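Thioesterase domain protein YiiD (PDB 1T82) is a hotdog-fold dimer of unproven function, probably a thioesterase or acyltransferase. Local coordinates at residues P52-N55 and L56-M60; Q134-D138 and G139-A143. All coordinates share one frame; numbering follows the deposited sequence.

How the contacts relate
From the N terminus the chain first meets contact 1, in the loop that runs from strand 43-47 to helix 62-84; residues 52-60 double back there, and the loop is closed before that helix begins. Much further on, contact 2 closes the hairpin between strands 127-137 and 140-152. The two follow in series, neither nested nor crossed. Their centres lie about 16 Å apart and their nearest atoms about 5 Å, without touching. Val103 and Pro107 bridge the gap, since Met60 of contact 1 and Leu135 of contact 2 both pack on them. Contact 1 also faces the second subunit, whereas contact 2 stays within its own chain.

Contact 1: P52-N55 and L56-M60; sequences PNIN and LHHTM
Ile54 and Met60 sit opposite each other as a single backbone bridge, CA to CA 4.7 Å, and the chain between them reverses through a type I beta turn from Asn55 to His58, closed by His58 N on Asn55 O at 2.9 Å. The side chain of Asn55 folds back into this loop. With CG set between its own N and carbonyl carbon (chi1 54°), the amide is swung over the turn, where OD1 receives Thr59 N at 3.1 Å, the donor standing above the carbonyl plane. His57 N also reaches OD1, at 2.7 Å, but the N-H is bent to 128° and the bond is weak. From the other end of the amide, ND2 donates to Thr59 OG1 at 2.9 Å, almost in the amide plane, which fixes the rotation of the group. With an alanine here the three side-chain bonds go, and Thr59 N and OG1 would probably lose these partners, leaving the loop less firmly closed. Outside this knot, Ile54 and His58 lie side by side, CD1 of Ile54 4.1 Å from His58 ND1. On the buried side the selenomethionine at Met60 lays CG 4.0 Å from Asn53 CB. Its chain bends at the selenium, returning CE to the same CB. Ile54 packs on Pro27, and Leu56 on Thr25, of the second subunit. In the loop before helix 62-84 of the hotdog fold, this is a type I beta turn whose first residue bonds back through its side chain: the weak His57 N bond has the pattern of an Asx turn, and the straighter Thr59 N bond lies beyond it.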
loop_
_atom_site.group_PDB
_atom_site.type_symbol
_atom_site.label_atom_id
_atom_site.label_comp_id
_atom_site.label_asym_id
_atom_site.label_seq_id
_atom_site.Cartn_x
_atom_site.Cartn_y
_atom_site.Cartn_z
ATOM N N PRO B 52 2.661 -5.127 14.322
ATOM C CA PRO B 52 3.723 -4.782 13.370
ATOM C C PRO B 52 3.287 -3.723 12.365
ATOM O O PRO B 52 4.104 -3.142 11.648
ATOM C CB PRO B 52 4.026 -6.119 12.702
ATOM C CG PRO B 52 2.673 -6.777 12.660
ATOM C CD PRO B 52 2.071 -6.445 14.013
ATOM N N ASN B 53 1.988 -3.470 12.345
ATOM C CA ASN B 53 1.384 -2.531 11.408
ATOM C C ASN B 53 0.980 -1.174 11.973
ATOM O O ASN B 53 0.183 -0.463 11.365
ATOM C CB ASN B 53 0.168 -3.209 10.779
ATOM C CG ASN B 53 0.537 -4.484 10.056
ATOM O OD1 ASN B 53 0.054 -5.570 10.384
ATOM N ND2 ASN B 53 1.406 -4.360 9.067
ATOM N N ILE B 54 1.534 -0.799 13.122
ATOM C CA ILE B 54 1.168 0.477 13.726
ATOM C C ILE B 54 1.869 1.712 13.154
ATOM O O ILE B 54 2.822 1.620 12.370
ATOM C CB ILE B 54 1.410 0.463 15.256
ATOM C CG1 ILE B 54 2.892 0.211 15.560
ATOM C CG2 ILE B 54 0.560 -0.622 15.902
ATOM C CD1 ILE B 54 3.226 0.236 17.051
ATOM N N ASN B 55 1.346 2.867 13.551
ATOM C CA ASN B 55 1.884 4.169 13.184
ATOM C C ASN B 55 2.060 4.877 14.527
ATOM O O ASN B 55 1.884 4.258 15.575
ATOM C CB ASN B 55 0.906 4.945 12.296
ATOM C CG ASN B 55 -0.466 5.073 12.918
ATOM O OD1 ASN B 55 -0.603 5.119 14.139
ATOM N ND2 ASN B 55 -1.499 5.143 12.075
ATOM N N LEU B 56 2.387 6.164 14.504
ATOM C CA LEU B 56 2.601 6.913 15.739
ATOM C C LEU B 56 1.381 6.986 16.657
ATOM O O LEU B 56 1.520 7.177 17.868
ATOM C CB LEU B 56 3.099 8.328 15.413
ATOM C CG LEU B 56 2.177 9.341 14.727
ATOM C CD1 LEU B 56 1.361 10.089 15.777
ATOM C CD2 LEU B 56 3.018 10.333 13.937
ATOM N N HIS B 57 0.191 6.840 16.086
ATOM C CA HIS B 57 -1.046 6.891 16.866
ATOM C C HIS B 57 -1.390 5.522 17.434
ATOM O O HIS B 57 -2.379 5.370 18.156
ATOM C CB HIS B 57 -2.221 7.349 15.994
ATOM C CG HIS B 57 -1.990 8.649 15.290
ATOM N ND1 HIS B 57 -1.569 8.722 13.981
ATOM C CD2 HIS B 57 -2.129 9.927 15.714
ATOM C CE1 HIS B 57 -1.460 9.989 13.626
ATOM N NE2 HIS B 57 -1.794 10.741 14.659
ATOM N N HIS B 58 -0.575 4.528 17.106
ATOM C CA HIS B 58 -0.823 3.169 17.555
ATOM C C HIS B 58 -2.074 2.617 16.866
ATOM O O HIS B 58 -2.722 1.700 17.372
ATOM C CB HIS B 58 -0.968 3.113 19.082
ATOM C CG HIS B 58 0.338 3.197 19.808
ATOM N ND1 HIS B 58 1.137 2.097 20.032
ATOM C CD2 HIS B 58 1.011 4.260 20.310
ATOM C CE1 HIS B 58 2.247 2.477 20.639
ATOM N NE2 HIS B 58 2.196 3.785 20.819
ATOM N N THR B 59 -2.422 3.205 15.722
ATOM C CA THR B 59 -3.556 2.732 14.923
ATOM C C THR B 59 -2.913 2.132 13.683
ATOM O O THR B 59 -1.701 2.245 13.516
ATOM C CB THR B 59 -4.530 3.867 14.520
ATOM O OG1 THR B 59 -3.822 4.913 13.846
ATOM C CG2 THR B 59 -5.222 4.421 15.757
HETATM N N MSE B 60 -3.680 1.502 12.801
HETATM C CA MSE B 60 -3.017 0.891 11.654
HETATM C C MSE B 60 -2.474 1.871 10.618
HETATM O O MSE B 60 -3.158 2.794 10.171
HETATM C CB MSE B 60 -3.918 -0.145 10.976
HETATM C CG MSE B 60 -3.117 -1.107 10.087
HETATM SE SE MSE B 60 -4.139 -2.574 9.339
HETATM C CE MSE B 60 -3.777 -3.842 10.764
#

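Contact 2: Q134-D138 and G139-A143; sequences QLFCD and GKLCA
Leu141 lays CD1 over one face of the Phe136 ring, 4.1 Å from its centroid and displaced toward the rim, a CH-pi contact. Its CG stands anti to the backbone N (chi1 179°), which carries the branch back across the neighbouring strand, where CD1 also meets Gln134 CB at 3.9 Å. Beneath, the backbones pair antiparallel: Cys137 and Lys140 exchange two hydrogen bonds around the turn, Lys140 N reaching Cys137 O at 3.0 Å from above the carbonyl plane. Asp138 and Gly139 turn the chain with positive phi. At the other end Leu135 O takes Cys142 N at 2.8 Å, nearly along the C=O axis, and Ala143 N only weakly at 3.4 Å. Cys142 and Ala143 thus both face Leu135, a classic bulge, and the register shifts by one. On the face away from Phe136, Leu135 CB meets Ala143 CB at 4.1 Å, and both side chains rest on Ile65 and Met69 of helix 62-84. Further out, Lys110 makes a cation-pi contact with Phe136, while Gln144 accepts a hydrogen bond from Gln134 NE2. The arrangement is a bulged beta hairpin with a type I' turn, set in the antiparallel sheet that wraps the central helix of a hotdog fold.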
loop_
_atom_site.group_PDB
_atom_site.type_symbol
_atom_site.label_atom_id
_atom_site.label_comp_id
_atom_site.label_asym_id
_atom_site.label_seq_id
_atom_site.Cartn_x
_atom_site.Cartn_y
_atom_site.Cartn_z
ATOM N N GLN B 134 -13.157 -4.194 1.193
ATOM C CA GLN B 134 -13.568 -3.323 2.289
ATOM C C GLN B 134 -12.886 -3.754 3.575
ATOM O O GLN B 134 -12.698 -4.942 3.814
ATOM C CB GLN B 134 -15.083 -3.374 2.484
ATOM C CG GLN B 134 -15.878 -2.833 1.314
ATOM C CD GLN B 134 -17.344 -2.675 1.654
ATOM O OE1 GLN B 134 -18.009 -3.633 2.045
ATOM N NE2 GLN B 134 -17.854 -1.463 1.503
ATOM N N LEU B 135 -12.513 -2.785 4.403
ATOM C CA LEU B 135 -11.860 -3.092 5.666
ATOM C C LEU B 135 -12.726 -2.614 6.822
ATOM O O LEU B 135 -13.115 -1.446 6.882
ATOM C CB LEU B 135 -10.475 -2.435 5.714
ATOM C CG LEU B 135 -9.601 -2.715 6.943
ATOM C CD1 LEU B 135 -8.129 -2.645 6.547
ATOM C CD2 LEU B 135 -9.917 -1.720 8.047
ATOM N N PHE B 136 -13.033 -3.534 7.728
ATOM C CA PHE B 136 -13.855 -3.232 8.891
ATOM C C PHE B 136 -13.083 -3.451 10.186
ATOM O O PHE B 136 -12.185 -4.290 10.249
ATOM C CB PHE B 136 -15.094 -4.134 8.925
ATOM C CG PHE B 136 -15.953 -4.044 7.695
ATOM C CD1 PHE B 136 -15.648 -4.787 6.558
ATOM C CD2 PHE B 136 -17.066 -3.209 7.673
ATOM C CE1 PHE B 136 -16.438 -4.697 5.417
ATOM C CE2 PHE B 136 -17.863 -3.113 6.533
ATOM C CZ PHE B 136 -17.547 -3.858 5.404
ATOM N N CYS B 137 -13.443 -2.686 11.213
ATOM C CA CYS B 137 -12.845 -2.815 12.536
ATOM C C CYS B 137 -14.000 -2.630 13.514
ATOM O O CYS B 137 -14.668 -1.596 13.505
ATOM C CB CYS B 137 -11.776 -1.748 12.780
ATOM S SG CYS B 137 -10.938 -1.916 14.383
ATOM N N ASP B 138 -14.236 -3.639 14.344
ATOM C CA ASP B 138 -15.328 -3.611 15.310
ATOM C C ASP B 138 -16.673 -3.476 14.596
ATOM O O ASP B 138 -17.638 -2.949 15.151
ATOM C CB ASP B 138 -15.148 -2.465 16.311
ATOM C CG ASP B 138 -13.932 -2.653 17.198
ATOM O OD1 ASP B 138 -13.539 -3.815 17.431
ATOM O OD2 ASP B 138 -13.378 -1.641 17.674
ATOM N N GLY B 139 -16.727 -3.956 13.359
ATOM C CA GLY B 139 -17.961 -3.898 12.597
ATOM C C GLY B 139 -18.205 -2.569 11.913
ATOM O O GLY B 139 -19.291 -2.331 11.384
ATOM N N LYS B 140 -17.202 -1.697 11.930
ATOM C CA LYS B 140 -17.322 -0.396 11.289
ATOM C C LYS B 140 -16.416 -0.316 10.070
ATOM O O LYS B 140 -15.253 -0.714 10.129
ATOM C CB LYS B 140 -16.954 0.726 12.261
ATOM C CG LYS B 140 -17.078 2.110 11.644
ATOM C CD LYS B 140 -16.722 3.211 12.625
ATOM C CE LYS B 140 -15.253 3.168 12.993
ATOM N NZ LYS B 140 -14.887 4.267 13.924
ATOM N N LEU B 141 -16.955 0.198 8.967
ATOM C CA LEU B 141 -16.191 0.347 7.730
ATOM C C LEU B 141 -15.149 1.442 7.937
ATOM O O LEU B 141 -15.499 2.597 8.180
ATOM C CB LEU B 141 -17.121 0.730 6.573
ATOM C CG LEU B 141 -16.430 0.939 5.218
ATOM C CD1 LEU B 141 -15.750 -0.350 4.808
ATOM C CD2 LEU B 141 -17.443 1.369 4.159
ATOM N N CYS B 142 -13.872 1.082 7.827
ATOM C CA CYS B 142 -12.793 2.044 8.035
ATOM C C CYS B 142 -11.988 2.409 6.790
ATOM O O CYS B 142 -11.278 3.415 6.782
ATOM C CB CYS B 142 -11.841 1.534 9.123
ATOM S SG CYS B 142 -12.572 1.447 10.777
ATOM N N ALA B 143 -12.075 1.586 5.749
ATOM C CA ALA B 143 -11.359 1.864 4.508
ATOM C C ALA B 143 -12.009 1.158 3.320
ATOM O O ALA B 143 -12.556 0.061 3.456
ATOM C CB ALA B 143 -9.882 1.465 4.632
#